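Local coordinates for glycosyl hydrolase family 2, TIM barrel domain protein (PDB 6DXU) that probably hydrolyses glucuronide conjugates, as a beta-glucuronidase of glycoside hydrolase family 2 from a human gut bacterium, at residues Ala521-Glu526 against Ser764-Ile769; Gly561-Ser566 against Pro602-Pro607; Pro621-Tyr626 against Gly642-Val647; Val647-Lys652 against Ala728-Glu733; Ser739-Glu744 against Leu749-Leu754. All coordinates share one frame; numbering follows the deposited sequence.

Contact 1. Residues Ala521-Glu526 against Ser764-Ile769. With BCN (bicine), chain L.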
# COMPACT_ATOMS: atom_id res chain seq x y z
N ALA D 521 7.84 -1.63 52.61
CA ALA D 521 8.51 -0.64 53.45
C ALA D 521 7.68 -0.37 54.70
O ALA D 521 6.47 -0.18 54.61
CB ALA D 521 8.73 0.67 52.69
N ARG D 522 8.35 -0.38 55.85
CA ARG D 522 7.82 -0.16 57.19
C ARG D 522 7.29 -1.45 57.79
O ARG D 522 6.79 -1.42 58.92
CB ARG D 522 6.73 0.93 57.26
CG ARG D 522 7.21 2.28 56.75
CD ARG D 522 6.10 3.34 56.68
NE ARG D 522 6.70 4.63 56.34
CZ ARG D 522 7.24 5.46 57.24
NH1 ARG D 522 7.24 5.14 58.53
NH2 ARG D 522 7.78 6.60 56.85
N ARG D 523 7.37 -2.58 57.08
CA ARG D 523 7.00 -3.85 57.69
C ARG D 523 8.24 -4.53 58.26
O ARG D 523 9.26 -4.66 57.57
CB ARG D 523 6.32 -4.78 56.70
CG ARG D 523 5.95 -6.13 57.29
CD ARG D 523 5.36 -7.06 56.22
NE ARG D 523 3.99 -6.70 55.87
CZ ARG D 523 3.35 -7.16 54.79
NH1 ARG D 523 3.97 -7.98 53.94
NH2 ARG D 523 2.09 -6.78 54.55
N HIS D 524 8.16 -4.95 59.52
CA HIS D 524 9.29 -5.55 60.20
C HIS D 524 8.84 -6.83 60.88
O HIS D 524 7.64 -7.15 60.95
CB HIS D 524 9.92 -4.55 61.18
CG HIS D 524 10.28 -3.25 60.54
ND1 HIS D 524 11.47 -3.04 59.88
CD2 HIS D 524 9.59 -2.08 60.44
CE1 HIS D 524 11.51 -1.80 59.41
NE2 HIS D 524 10.38 -1.20 59.74
N SER D 525 9.81 -7.60 61.38
CA SER D 525 9.50 -8.90 61.96
C SER D 525 10.48 -9.21 63.08
O SER D 525 11.68 -8.95 62.96
CB SER D 525 9.56 -10.02 60.91
OG SER D 525 9.23 -11.29 61.47
N GLU D 526 9.94 -9.73 64.18
CA GLU D 526 10.79 -10.25 65.25
C GLU D 526 11.46 -11.57 64.84
O GLU D 526 12.46 -11.95 65.46
CB GLU D 526 9.98 -10.43 66.54
CG GLU D 526 9.57 -9.11 67.22
CD GLU D 526 10.74 -8.30 67.77
OE1 GLU D 526 11.91 -8.77 67.72
OE2 GLU D 526 10.50 -7.17 68.24
N SER D 764 1.46 -8.44 64.00
CA SER D 764 1.93 -9.25 62.89
C SER D 764 0.97 -9.23 61.71
O SER D 764 1.19 -9.95 60.72
CB SER D 764 2.17 -10.69 63.34
OG SER D 764 0.96 -11.29 63.75
N SER D 765 -0.07 -8.39 61.77
CA SER D 765 -1.10 -8.42 60.73
C SER D 765 -0.59 -7.87 59.40
O SER D 765 0.09 -6.83 59.35
CB SER D 765 -2.33 -7.62 61.18
OG SER D 765 -3.31 -7.62 60.16
N LYS D 766 -0.95 -8.57 58.32
CA LYS D 766 -0.74 -8.13 56.95
C LYS D 766 -2.03 -7.89 56.22
O LYS D 766 -2.04 -7.84 54.98
CB LYS D 766 0.06 -9.14 56.16
CG LYS D 766 1.34 -9.20 56.75
CD LYS D 766 2.08 -10.29 56.11
CE LYS D 766 3.54 -10.22 56.45
NZ LYS D 766 4.14 -10.72 55.29
N LYS D 767 -3.12 -7.72 56.96
CA LYS D 767 -4.45 -7.61 56.37
C LYS D 767 -4.56 -6.38 55.48
O LYS D 767 -4.03 -5.31 55.79
CB LYS D 767 -5.48 -7.54 57.49
CG LYS D 767 -6.81 -8.17 57.14
CD LYS D 767 -7.68 -8.23 58.40
CE LYS D 767 -9.15 -8.36 58.05
NZ LYS D 767 -9.33 -9.39 57.04
N GLN D 768 -5.27 -6.52 54.37
CA GLN D 768 -5.42 -5.38 53.47
C GLN D 768 -6.39 -4.35 54.05
O GLN D 768 -7.46 -4.70 54.55
CB GLN D 768 -5.89 -5.83 52.08
CG GLN D 768 -5.73 -4.68 51.07
CD GLN D 768 -6.24 -5.00 49.68
OE1 GLN D 768 -5.45 -5.08 48.73
NE2 GLN D 768 -7.55 -5.14 49.54
N ILE D 769 -6.01 -3.09 53.93
CA ILE D 769 -6.78 -1.94 54.40
C ILE D 769 -7.13 -1.08 53.18
O ILE D 769 -6.29 -0.89 52.30
CB ILE D 769 -6.00 -1.13 55.44
CG1 ILE D 769 -5.84 -1.94 56.72
CG2 ILE D 769 -6.69 0.20 55.73
CD1 ILE D 769 -4.60 -1.56 57.49
N1 BCN L . 2.52 -11.66 49.93
C1 BCN L . 1.77 -12.85 50.27
C2 BCN L . 0.50 -12.44 51.01
O21 BCN L . 0.38 -11.26 51.43
O22 BCN L . -0.42 -13.28 51.21
C3 BCN L . 3.73 -11.62 50.75
C4 BCN L . 3.41 -11.14 52.17
O4 BCN L . 2.74 -9.91 52.12
C5 BCN L . 2.94 -11.77 48.53
C6 BCN L . 1.98 -11.00 47.62
O6 BCN L . 1.30 -10.05 48.39
O HOH W 1 2.67 -6.71 58.47
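Arg523 and Lys766 cross at about a right angle, with the lysine chain laid over one face of the guanidinium. CG of Lys766 stands 3.3 Å above the Arg523 guanidinium plane, displaced toward its rim. At the group's edge, near its plane, Arg523 NH1 donates to bicine O4 at 2.9 Å (N-H...O 148°). Lys766 NZ comes within 3.1 Å of Arg523 NH1; as both are donors, this is shared lining of the ligand pocket and not a bond. CG of Arg523 lies anti to the backbone nitrogen (chi1 179°), which sends the chain across to the other segment. Further out, a water donates to Ser765 O (2.7 Å) and accepts weakly from Arg523 NE, while Gln793 OE1 and Ala794 O take NH2. A leucine in place of Arg523 would probably leave bicine O4 without this donor and Lys766 without a flat surface to lie on. The contact joins a loop of the TIM barrel region, following strand 512-513, to the approach of strand 768-775 in the C-terminal domain.

Contact 2. Residues Gly561-Ser566 against Pro602-Pro607. With BCN (bicine), chain L.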
# COMPACT_ATOMS: atom_id res chain seq x y z
N GLY D 561 7.73 -16.06 52.32
CA GLY D 561 8.30 -15.10 53.25
C GLY D 561 7.30 -14.03 53.67
O GLY D 561 6.23 -13.88 53.08
N ASP D 562 7.61 -13.32 54.75
CA ASP D 562 6.67 -12.28 55.17
C ASP D 562 6.81 -10.97 54.39
O ASP D 562 6.00 -10.06 54.62
CB ASP D 562 6.76 -11.95 56.66
CG ASP D 562 8.11 -11.39 57.08
OD1 ASP D 562 9.04 -11.22 56.26
OD2 ASP D 562 8.25 -11.16 58.31
N TRP D 563 7.86 -10.84 53.57
CA TRP D 563 8.13 -9.60 52.81
C TRP D 563 8.44 -8.43 53.73
O TRP D 563 8.14 -7.26 53.43
CB TRP D 563 7.00 -9.24 51.84
CG TRP D 563 6.94 -10.16 50.64
CD1 TRP D 563 7.11 -11.53 50.63
CD2 TRP D 563 6.66 -9.79 49.29
NE1 TRP D 563 6.97 -12.01 49.35
CE2 TRP D 563 6.68 -10.96 48.51
CE3 TRP D 563 6.39 -8.56 48.67
CZ2 TRP D 563 6.46 -10.94 47.13
CZ3 TRP D 563 6.17 -8.55 47.30
CH2 TRP D 563 6.20 -9.73 46.54
N SER D 564 9.00 -8.74 54.89
CA SER D 564 9.42 -7.69 55.80
C SER D 564 10.77 -7.15 55.37
O SER D 564 11.55 -7.81 54.68
CB SER D 564 9.51 -8.21 57.23
OG SER D 564 10.58 -9.12 57.35
N GLU D 565 11.04 -5.91 55.79
CA GLU D 565 12.38 -5.38 55.63
C GLU D 565 13.41 -6.21 56.39
O GLU D 565 14.58 -6.21 56.03
CB GLU D 565 12.43 -3.94 56.10
CG GLU D 565 11.44 -3.04 55.42
CD GLU D 565 11.89 -1.60 55.49
OE1 GLU D 565 11.08 -0.71 55.83
OE2 GLU D 565 13.07 -1.36 55.20
N SER D 566 12.97 -6.89 57.46
CA SER D 566 13.91 -7.60 58.33
C SER D 566 14.59 -8.74 57.58
O SER D 566 15.79 -8.99 57.79
CB SER D 566 13.17 -8.12 59.56
OG SER D 566 12.35 -7.10 60.12
N PRO D 602 -0.52 -7.44 40.45
CA PRO D 602 -1.66 -6.75 41.08
C PRO D 602 -1.84 -7.04 42.57
O PRO D 602 -2.50 -6.25 43.26
CB PRO D 602 -2.86 -7.27 40.28
CG PRO D 602 -2.43 -8.58 39.74
CD PRO D 602 -0.95 -8.41 39.43
N ASP D 603 -1.29 -8.15 43.08
CA ASP D 603 -1.55 -8.59 44.45
C ASP D 603 -0.38 -8.36 45.40
O ASP D 603 -0.37 -8.92 46.50
CB ASP D 603 -1.94 -10.06 44.46
CG ASP D 603 -3.28 -10.30 43.78
OD1 ASP D 603 -4.20 -9.48 43.99
OD2 ASP D 603 -3.38 -11.26 43.00
N ASN D 604 0.62 -7.56 45.00
CA ASN D 604 1.71 -7.24 45.90
C ASN D 604 1.18 -6.40 47.06
O ASN D 604 0.12 -5.78 46.95
CB ASN D 604 2.81 -6.50 45.16
CG ASN D 604 3.83 -7.44 44.55
OD1 ASN D 604 3.58 -8.64 44.47
ND2 ASN D 604 4.98 -6.90 44.11
N PRO D 605 1.90 -6.38 48.20
CA PRO D 605 1.44 -5.58 49.36
C PRO D 605 1.12 -4.14 49.03
O PRO D 605 0.11 -3.61 49.51
CB PRO D 605 2.62 -5.70 50.34
CG PRO D 605 3.22 -7.03 50.02
CD PRO D 605 3.09 -7.19 48.51
N VAL D 606 1.95 -3.49 48.22
CA VAL D 606 1.53 -2.33 47.44
C VAL D 606 1.14 -2.85 46.04
O VAL D 606 2.03 -3.31 45.31
CB VAL D 606 2.62 -1.26 47.35
CG1 VAL D 606 2.17 -0.15 46.40
CG2 VAL D 606 2.94 -0.69 48.77
N PRO D 607 -0.13 -2.83 45.68
CA PRO D 607 -0.53 -3.38 44.37
C PRO D 607 0.24 -2.74 43.23
O PRO D 607 0.47 -1.53 43.21
CB PRO D 607 -2.03 -3.05 44.29
CG PRO D 607 -2.49 -3.02 45.74
CD PRO D 607 -1.30 -2.44 46.51
N1 BCN L . 2.52 -11.66 49.93
C1 BCN L . 1.77 -12.85 50.27
C2 BCN L . 0.50 -12.44 51.01
O21 BCN L . 0.38 -11.26 51.43
O22 BCN L . -0.42 -13.28 51.21
C3 BCN L . 3.73 -11.62 50.75
C4 BCN L . 3.41 -11.14 52.17
O4 BCN L . 2.74 -9.91 52.12
C5 BCN L . 2.94 -11.77 48.53
C6 BCN L . 1.98 -11.00 47.62
O6 BCN L . 1.30 -10.05 48.39
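Trp563 turns its indole toward Asn604 and Pro605 because CG lies anti to its carbonyl carbon, beside the backbone nitrogen (chi1 -72°). The ring leaves from an Asx turn: Ser564 N donates to Asp562 OD1 at 2.8 Å, from above the carboxylate plane. The hydroxyl Ser564 OG gives the same oxygen a second bond of 2.8 Å from the same face, so two donors fix this bend. Ser564 is also the N-cap of helix 565-579, although its capping bond from Ser566 N is weak. Across the contact the six-membered part of the indole meets the proline, Trp563 CZ3 lying 3.6 Å from Pro605 CD. The amide of Asn604 crosses the ring at about a right angle, planes 76° apart, with OD1 3.5 Å from Trp563 CH2. Partners farther out hold both polar ends: Trp563 NE1 bonds to Ser558 O and Asn604 ND2 to Val609 O. Together the indole and the 602-607 loop form part of the bicine pocket. Bicine C3 sits 3.3 Å above one face of the Trp563 ring, offset toward its rim. On the loop side, bicine O6 donates to Asp603 O at 2.8 Å.

Contact 3. Residues Pro621-Tyr626 against Gly642-Val647; sequences PKESYY and GHTWPV
Glu623 OE1 is gripped by two donors, Gly642 N across the contact and His639 NE2 from outside it. The Gly642 N to Glu623 OE1 bond is 2.9 Å long and almost straight (175°), though it reaches the oxygen from well above the carboxylate plane. The other oxygen, Glu623 OE2, accepts from Thr644 N at 3.1 Å, a donor nearly in line with the C-O bond. The Glu623 carboxylate therefore spans the backbone of a type I beta turn, Gly642 to Trp645, which closes through Trp645 N to Gly642 O at 3.2 Å. A bend at chi2 (-89°) folds the Glu623 side chain so that CD faces these amides. Gly642 has a positive phi at which a beta carbon would jam against the preceding carbonyl oxygen. The turn's side chains are tied elsewhere: His643 NE2 bonds to Asp719 OD2, and Thr644 OG1 to His524 NE2. At the backbone of the glutamate, Glu623 N is bonded to Glu565 OE2, joining the 621-626 segment to helix 565-579.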
# COMPACT_ATOMS: atom_id res chain seq x y z
N PRO D 621 14.28 6.39 51.84
CA PRO D 621 15.14 5.22 51.98
C PRO D 621 14.49 4.16 52.86
O PRO D 621 13.85 4.48 53.86
CB PRO D 621 16.40 5.79 52.65
CG PRO D 621 16.28 7.28 52.56
CD PRO D 621 14.84 7.59 52.47
N LYS D 622 14.66 2.90 52.47
CA LYS D 622 14.31 1.78 53.32
C LYS D 622 15.49 1.44 54.24
O LYS D 622 16.59 1.96 54.08
CB LYS D 622 13.93 0.56 52.48
CG LYS D 622 12.71 0.75 51.57
CD LYS D 622 12.26 -0.59 51.00
CE LYS D 622 11.40 -0.43 49.76
NZ LYS D 622 11.13 -1.77 49.15
N GLU D 623 15.26 0.53 55.18
CA GLU D 623 16.35 0.16 56.08
C GLU D 623 17.51 -0.46 55.30
O GLU D 623 18.68 -0.30 55.69
CB GLU D 623 15.85 -0.81 57.15
CG GLU D 623 14.64 -0.32 57.95
CD GLU D 623 15.00 0.49 59.20
OE1 GLU D 623 16.19 0.58 59.57
OE2 GLU D 623 14.06 1.03 59.81
N SER D 624 17.21 -1.12 54.18
CA SER D 624 18.22 -1.80 53.37
C SER D 624 19.20 -0.84 52.71
O SER D 624 20.33 -1.25 52.39
CB SER D 624 17.53 -2.66 52.31
OG SER D 624 16.40 -1.98 51.76
N TYR D 625 18.80 0.41 52.49
CA TYR D 625 19.73 1.39 51.94
C TYR D 625 20.97 1.51 52.80
O TYR D 625 22.10 1.60 52.29
CB TYR D 625 19.02 2.75 51.82
CG TYR D 625 19.88 3.90 51.31
CD1 TYR D 625 20.61 4.68 52.19
CD2 TYR D 625 19.93 4.21 49.95
CE1 TYR D 625 21.38 5.74 51.73
CE2 TYR D 625 20.69 5.27 49.48
CZ TYR D 625 21.42 6.02 50.38
OH TYR D 625 22.17 7.08 49.94
N TYR D 626 20.79 1.49 54.12
CA TYR D 626 21.92 1.68 55.03
C TYR D 626 22.81 0.45 55.10
O TYR D 626 23.99 0.58 55.46
CB TYR D 626 21.40 2.06 56.41
CG TYR D 626 20.57 3.31 56.29
CD1 TYR D 626 21.19 4.55 56.22
CD2 TYR D 626 19.20 3.25 56.16
CE1 TYR D 626 20.44 5.71 56.07
CE2 TYR D 626 18.45 4.39 56.02
CZ TYR D 626 19.07 5.61 55.97
OH TYR D 626 18.32 6.74 55.82
N GLY D 642 15.65 -0.17 62.34
CA GLY D 642 14.34 -0.02 62.95
C GLY D 642 13.85 1.41 63.04
O GLY D 642 13.01 1.73 63.90
N HIS D 643 14.33 2.29 62.17
CA HIS D 643 13.82 3.66 62.17
C HIS D 643 12.32 3.71 61.89
O HIS D 643 11.62 4.57 62.44
CB HIS D 643 14.57 4.50 61.14
CG HIS D 643 15.87 5.04 61.64
ND1 HIS D 643 16.13 6.39 61.74
CD2 HIS D 643 16.98 4.41 62.10
CE1 HIS D 643 17.35 6.57 62.21
NE2 HIS D 643 17.89 5.38 62.44
N THR D 644 11.79 2.79 61.06
CA THR D 644 10.37 2.75 60.74
C THR D 644 9.67 1.59 61.45
O THR D 644 8.67 1.08 60.95
CB THR D 644 10.13 2.63 59.23
OG1 THR D 644 10.74 1.42 58.73
CG2 THR D 644 10.71 3.84 58.50
N TRP D 645 10.19 1.17 62.60
CA TRP D 645 9.65 0.04 63.36
C TRP D 645 9.22 0.59 64.72
O TRP D 645 10.02 0.60 65.67
CB TRP D 645 10.70 -1.05 63.52
CG TRP D 645 10.17 -2.34 64.05
CD1 TRP D 645 8.87 -2.65 64.29
CD2 TRP D 645 10.93 -3.51 64.39
NE1 TRP D 645 8.77 -3.95 64.75
CE2 TRP D 645 10.03 -4.49 64.82
CE3 TRP D 645 12.30 -3.82 64.35
CZ2 TRP D 645 10.44 -5.77 65.22
CZ3 TRP D 645 12.71 -5.08 64.76
CH2 TRP D 645 11.77 -6.04 65.19
N PRO D 646 7.98 1.06 64.85
CA PRO D 646 7.60 1.78 66.08
C PRO D 646 7.37 0.89 67.29
O PRO D 646 7.61 1.32 68.44
CB PRO D 646 6.32 2.52 65.67
CG PRO D 646 5.74 1.70 64.58
CD PRO D 646 6.93 1.16 63.81
N VAL D 647 6.91 -0.34 67.07
CA VAL D 647 6.53 -1.23 68.17
C VAL D 647 7.18 -2.60 67.97
O VAL D 647 6.82 -3.33 67.03
CB VAL D 647 5.01 -1.38 68.30
CG1 VAL D 647 4.68 -2.05 69.63
CG2 VAL D 647 4.32 -0.01 68.22

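Contact 4. Residues Val647-Lys652 against Ala728-Glu733; sequences VRWGGK and AKWDKE
One face of the Trp649 indole receives the edge of Trp730, whose CH2 stands 3.6 Å above that plane, offset toward the rim. Val647 O lies in the plane of the Trp649 ring, at its edge. The two tryptophans thus form a T-shaped (edge-to-face) stack: the five-membered ring of Trp649 and the six-membered ring of Trp730 have centroids 5.0 Å apart and planes at 85°. In both residues CG sits between the backbone nitrogen and the carbonyl carbon (chi1 68° for Trp649, 54° for Trp730), and both side chains point from their own backbones toward the other segment. Trp649 belongs to strand 647-649, an outer strand, parallel to its neighbour 715-726, of a five-stranded mixed sheet. Trp730 stands on the connection leading from that strand 715-726 to strand 735-744 of the C-terminal sheet, so the stack brings this connection against the edge strand of the sheet it has just left. Outside the pair, Trp649 N, in the backbone, bonds to Glu526 OE2, while the indole NE1 of Trp730 bonds to Ser764 OG. An alanine in place of Trp649 would take away the face on which Trp730 rests, and would probably open a gap there and leave that indole freer to turn. The closest approach is from Trp730 CH2 to Trp649 CD1, 3.6 Å, and the same carbon lies 3.7 Å from Trp649 NE1.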
# COMPACT_ATOMS: atom_id res chain seq x y z
N VAL D 647 6.91 -0.34 67.07
CA VAL D 647 6.53 -1.23 68.17
C VAL D 647 7.18 -2.60 67.97
O VAL D 647 6.82 -3.33 67.03
CB VAL D 647 5.01 -1.38 68.30
CG1 VAL D 647 4.68 -2.05 69.63
CG2 VAL D 647 4.32 -0.01 68.22
N ARG D 648 8.11 -2.94 68.84
CA ARG D 648 8.65 -4.29 68.95
C ARG D 648 7.81 -5.13 69.92
O ARG D 648 6.91 -4.62 70.61
CB ARG D 648 10.10 -4.25 69.39
CG ARG D 648 11.04 -3.67 68.34
CD ARG D 648 12.50 -3.97 68.69
NE ARG D 648 12.81 -5.37 68.42
CZ ARG D 648 14.04 -5.86 68.31
NH1 ARG D 648 15.09 -5.06 68.45
NH2 ARG D 648 14.21 -7.15 68.03
N TRP D 649 8.08 -6.43 69.97
CA TRP D 649 7.27 -7.28 70.83
C TRP D 649 8.03 -8.53 71.26
O TRP D 649 9.07 -8.89 70.69
CB TRP D 649 5.94 -7.67 70.14
CG TRP D 649 6.07 -8.58 68.96
CD1 TRP D 649 6.07 -9.94 68.97
CD2 TRP D 649 6.19 -8.19 67.58
NE1 TRP D 649 6.19 -10.43 67.69
CE2 TRP D 649 6.27 -9.37 66.82
CE3 TRP D 649 6.24 -6.95 66.92
CZ2 TRP D 649 6.40 -9.37 65.42
CZ3 TRP D 649 6.36 -6.95 65.53
CH2 TRP D 649 6.45 -8.15 64.80
N GLY D 650 7.51 -9.17 72.29
CA GLY D 650 8.10 -10.37 72.83
C GLY D 650 7.78 -10.48 74.31
O GLY D 650 6.94 -9.76 74.84
N GLY D 651 8.49 -11.39 74.98
CA GLY D 651 8.27 -11.58 76.39
C GLY D 651 8.90 -10.50 77.24
O GLY D 651 9.84 -9.81 76.84
N LYS D 652 8.35 -10.35 78.45
CA LYS D 652 8.91 -9.42 79.40
C LYS D 652 10.35 -9.82 79.71
O LYS D 652 10.64 -11.00 79.91
CB LYS D 652 8.07 -9.40 80.68
CG LYS D 652 8.43 -8.30 81.66
CD LYS D 652 7.43 -8.25 82.80
N ALA D 728 2.00 -7.74 75.51
CA ALA D 728 0.69 -8.36 75.35
C ALA D 728 0.60 -9.12 74.03
O ALA D 728 1.01 -8.62 72.98
CB ALA D 728 -0.41 -7.31 75.42
N LYS D 729 0.06 -10.34 74.08
CA LYS D 729 -0.21 -11.10 72.87
C LYS D 729 -1.57 -10.73 72.31
O LYS D 729 -2.47 -10.33 73.05
CB LYS D 729 -0.13 -12.61 73.14
CG LYS D 729 1.29 -13.10 73.47
CD LYS D 729 1.39 -14.62 73.45
CE LYS D 729 2.84 -15.08 73.57
NZ LYS D 729 3.72 -14.41 72.56
N TRP D 730 -1.73 -10.88 71.00
CA TRP D 730 -2.95 -10.46 70.32
C TRP D 730 -3.67 -11.65 69.70
O TRP D 730 -3.06 -12.64 69.30
CB TRP D 730 -2.65 -9.42 69.22
CG TRP D 730 -1.61 -9.86 68.23
CD1 TRP D 730 -1.82 -10.50 67.03
CD2 TRP D 730 -0.19 -9.73 68.37
NE1 TRP D 730 -0.61 -10.75 66.41
CE2 TRP D 730 0.40 -10.28 67.21
CE3 TRP D 730 0.64 -9.18 69.35
CZ2 TRP D 730 1.78 -10.31 67.02
CZ3 TRP D 730 2.01 -9.20 69.16
CH2 TRP D 730 2.57 -9.77 68.00
N ASP D 731 -4.99 -11.52 69.62
CA ASP D 731 -5.84 -12.47 68.92
C ASP D 731 -6.03 -11.99 67.48
O ASP D 731 -5.33 -11.09 67.01
CB ASP D 731 -7.16 -12.62 69.69
CG ASP D 731 -7.92 -13.89 69.32
OD1 ASP D 731 -7.59 -14.52 68.29
OD2 ASP D 731 -8.83 -14.27 70.08
N LYS D 732 -6.99 -12.57 66.76
CA LYS D 732 -7.21 -12.18 65.38
C LYS D 732 -7.74 -10.75 65.30
O LYS D 732 -8.24 -10.19 66.28
CB LYS D 732 -8.17 -13.16 64.69
CG LYS D 732 -9.39 -13.53 65.50
N GLU D 733 -7.58 -10.15 64.12
CA GLU D 733 -8.01 -8.78 63.91
C GLU D 733 -9.51 -8.67 64.12
O GLU D 733 -10.28 -9.53 63.70
CB GLU D 733 -7.63 -8.30 62.51
CG GLU D 733 -6.12 -8.34 62.19
CD GLU D 733 -5.71 -9.61 61.45
OE1 GLU D 733 -6.33 -10.66 61.72
OE2 GLU D 733 -4.81 -9.55 60.58

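Contact 5. Residues Ser739-Glu744 against Leu749-Leu754; sequences SLLSEE and LVQVQL
Leu741 lies side by side with Leu749, pointing the same way, and its CD2 meets Leu749 CD2 at 3.9 Å. Ser742 OG also packs on CB of Leu749, at 3.7 Å. Both Leu741 and Ser742 face Leu749 because the hairpin of strands 735-744 and 747-755 carries a classic beta bulge, which shifts the antiparallel register by one. The backbone bonds record it: Leu741 N donates to Leu749 O at 2.8 Å, whereas Leu749 N donates to Ser742 O at 2.9 Å. Ahead of the bulge, Ser739 and Gln751 form a regular hydrogen-bonded pair, with two reciprocal bonds of 2.9 Å between Ser739 N and Gln751 O and between Gln751 N and Ser739 O. The N-to-C directions of the two short strand segments make 142°, well short of exactly antiparallel. A water joins Ser739 OG (2.7 Å) to Gln751 O, with a weak bond from Gln751 NE2. Leu740 and Val750 occupy the opposite face as a non-hydrogen-bonded pair. Strand 735-744 is an outermost strand of its sheet in this chain, while Val750 pairs on with Ile801 of strand 798-804.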
# COMPACT_ATOMS: atom_id res chain seq x y z
N SER D 739 -7.07 7.29 63.53
CA SER D 739 -6.79 8.49 64.29
C SER D 739 -6.01 9.47 63.42
O SER D 739 -5.36 9.09 62.45
CB SER D 739 -6.00 8.16 65.56
OG SER D 739 -4.73 7.62 65.22
N LEU D 740 -6.11 10.74 63.79
CA LEU D 740 -5.29 11.79 63.20
C LEU D 740 -3.93 11.78 63.88
O LEU D 740 -3.83 12.08 65.08
CB LEU D 740 -5.99 13.14 63.33
CG LEU D 740 -5.15 14.32 62.83
CD1 LEU D 740 -4.83 14.14 61.35
CD2 LEU D 740 -5.85 15.64 63.10
N LEU D 741 -2.88 11.42 63.14
CA LEU D 741 -1.56 11.28 63.74
C LEU D 741 -0.84 12.62 63.81
O LEU D 741 -0.20 12.92 64.82
CB LEU D 741 -0.74 10.25 62.96
CG LEU D 741 0.66 9.88 63.47
CD1 LEU D 741 0.63 9.40 64.91
CD2 LEU D 741 1.25 8.81 62.58
N SER D 742 -0.94 13.43 62.77
CA SER D 742 -0.27 14.73 62.74
C SER D 742 -0.83 15.54 61.57
O SER D 742 -1.59 15.03 60.75
CB SER D 742 1.25 14.59 62.61
OG SER D 742 1.60 13.97 61.39
N GLU D 743 -0.43 16.80 61.51
CA GLU D 743 -0.82 17.68 60.42
C GLU D 743 0.37 18.53 60.00
O GLU D 743 1.27 18.78 60.80
CB GLU D 743 -1.92 18.67 60.78
CG GLU D 743 -2.98 18.22 61.74
CD GLU D 743 -3.74 19.42 62.27
OE1 GLU D 743 -4.78 19.78 61.70
OE2 GLU D 743 -3.25 20.04 63.23
N GLU D 744 0.38 18.91 58.73
CA GLU D 744 1.40 19.80 58.18
C GLU D 744 0.68 20.70 57.18
O GLU D 744 0.37 20.26 56.06
CB GLU D 744 2.53 19.01 57.53
N LEU D 749 -2.14 13.58 58.33
CA LEU D 749 -1.64 12.21 58.29
C LEU D 749 -2.52 11.32 59.15
O LEU D 749 -2.64 11.54 60.36
CB LEU D 749 -0.18 12.13 58.75
CG LEU D 749 0.42 10.73 58.79
CD1 LEU D 749 0.40 10.03 57.42
CD2 LEU D 749 1.85 10.79 59.33
N VAL D 750 -3.15 10.34 58.53
CA VAL D 750 -4.11 9.46 59.19
C VAL D 750 -3.45 8.11 59.42
O VAL D 750 -2.72 7.60 58.56
CB VAL D 750 -5.39 9.31 58.35
CG1 VAL D 750 -6.26 8.17 58.88
CG2 VAL D 750 -6.18 10.61 58.38
N GLN D 751 -3.70 7.54 60.60
CA GLN D 751 -3.15 6.24 60.98
C GLN D 751 -4.29 5.28 61.28
O GLN D 751 -5.27 5.64 61.95
CB GLN D 751 -2.23 6.37 62.21
CG GLN D 751 -1.76 5.03 62.78
CD GLN D 751 -0.89 5.20 64.02
OE1 GLN D 751 0.34 5.20 63.94
NE2 GLN D 751 -1.53 5.34 65.17
N VAL D 752 -4.14 4.06 60.78
CA VAL D 752 -5.04 2.95 61.08
C VAL D 752 -4.25 1.92 61.87
O VAL D 752 -3.11 1.60 61.50
CB VAL D 752 -5.60 2.32 59.79
CG1 VAL D 752 -6.45 1.10 60.12
CG2 VAL D 752 -6.39 3.35 59.00
N GLN D 753 -4.84 1.41 62.94
CA GLN D 753 -4.23 0.33 63.71
C GLN D 753 -5.24 -0.81 63.85
O GLN D 753 -6.33 -0.61 64.39
CB GLN D 753 -3.77 0.81 65.09
CG GLN D 753 -3.20 -0.29 65.97
CD GLN D 753 -1.89 -0.86 65.44
OE1 GLN D 753 -0.91 -0.14 65.31
NE2 GLN D 753 -1.87 -2.16 65.16
N LEU D 754 -4.87 -1.99 63.37
CA LEU D 754 -5.70 -3.16 63.57
C LEU D 754 -5.52 -3.68 65.00
O LEU D 754 -4.40 -3.83 65.48
CB LEU D 754 -5.33 -4.25 62.56
CG LEU D 754 -5.66 -3.91 61.11
CD1 LEU D 754 -4.82 -4.73 60.14
CD2 LEU D 754 -7.14 -4.17 60.86
O HOH W 2 -4.88 4.94 65.04

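How the contacts relate
Contacts 1 and 2, with centres about 9 Å apart, line the same bicine site from two directions and contribute seven of its eight pocket residues; they also touch directly, Arg522 N lying 2.7 Å from Glu565 OE1. Contact 3 lies about 13 Å from contact 1 (centre to centre) and is tied to it through His524 and to contact 2 through Glu565. Contact 4, also about 13 Å from contact 1, is joined to it by the Glu526 OE1 to Arg648 NH2 salt bridge of 2.8 Å, and continues contact 3 through the shared Val647. Contact 5 does not touch contact 2, their nearest atoms being about 12 Å apart, but Leu754 connects it to contact 1 by packing on Ile769.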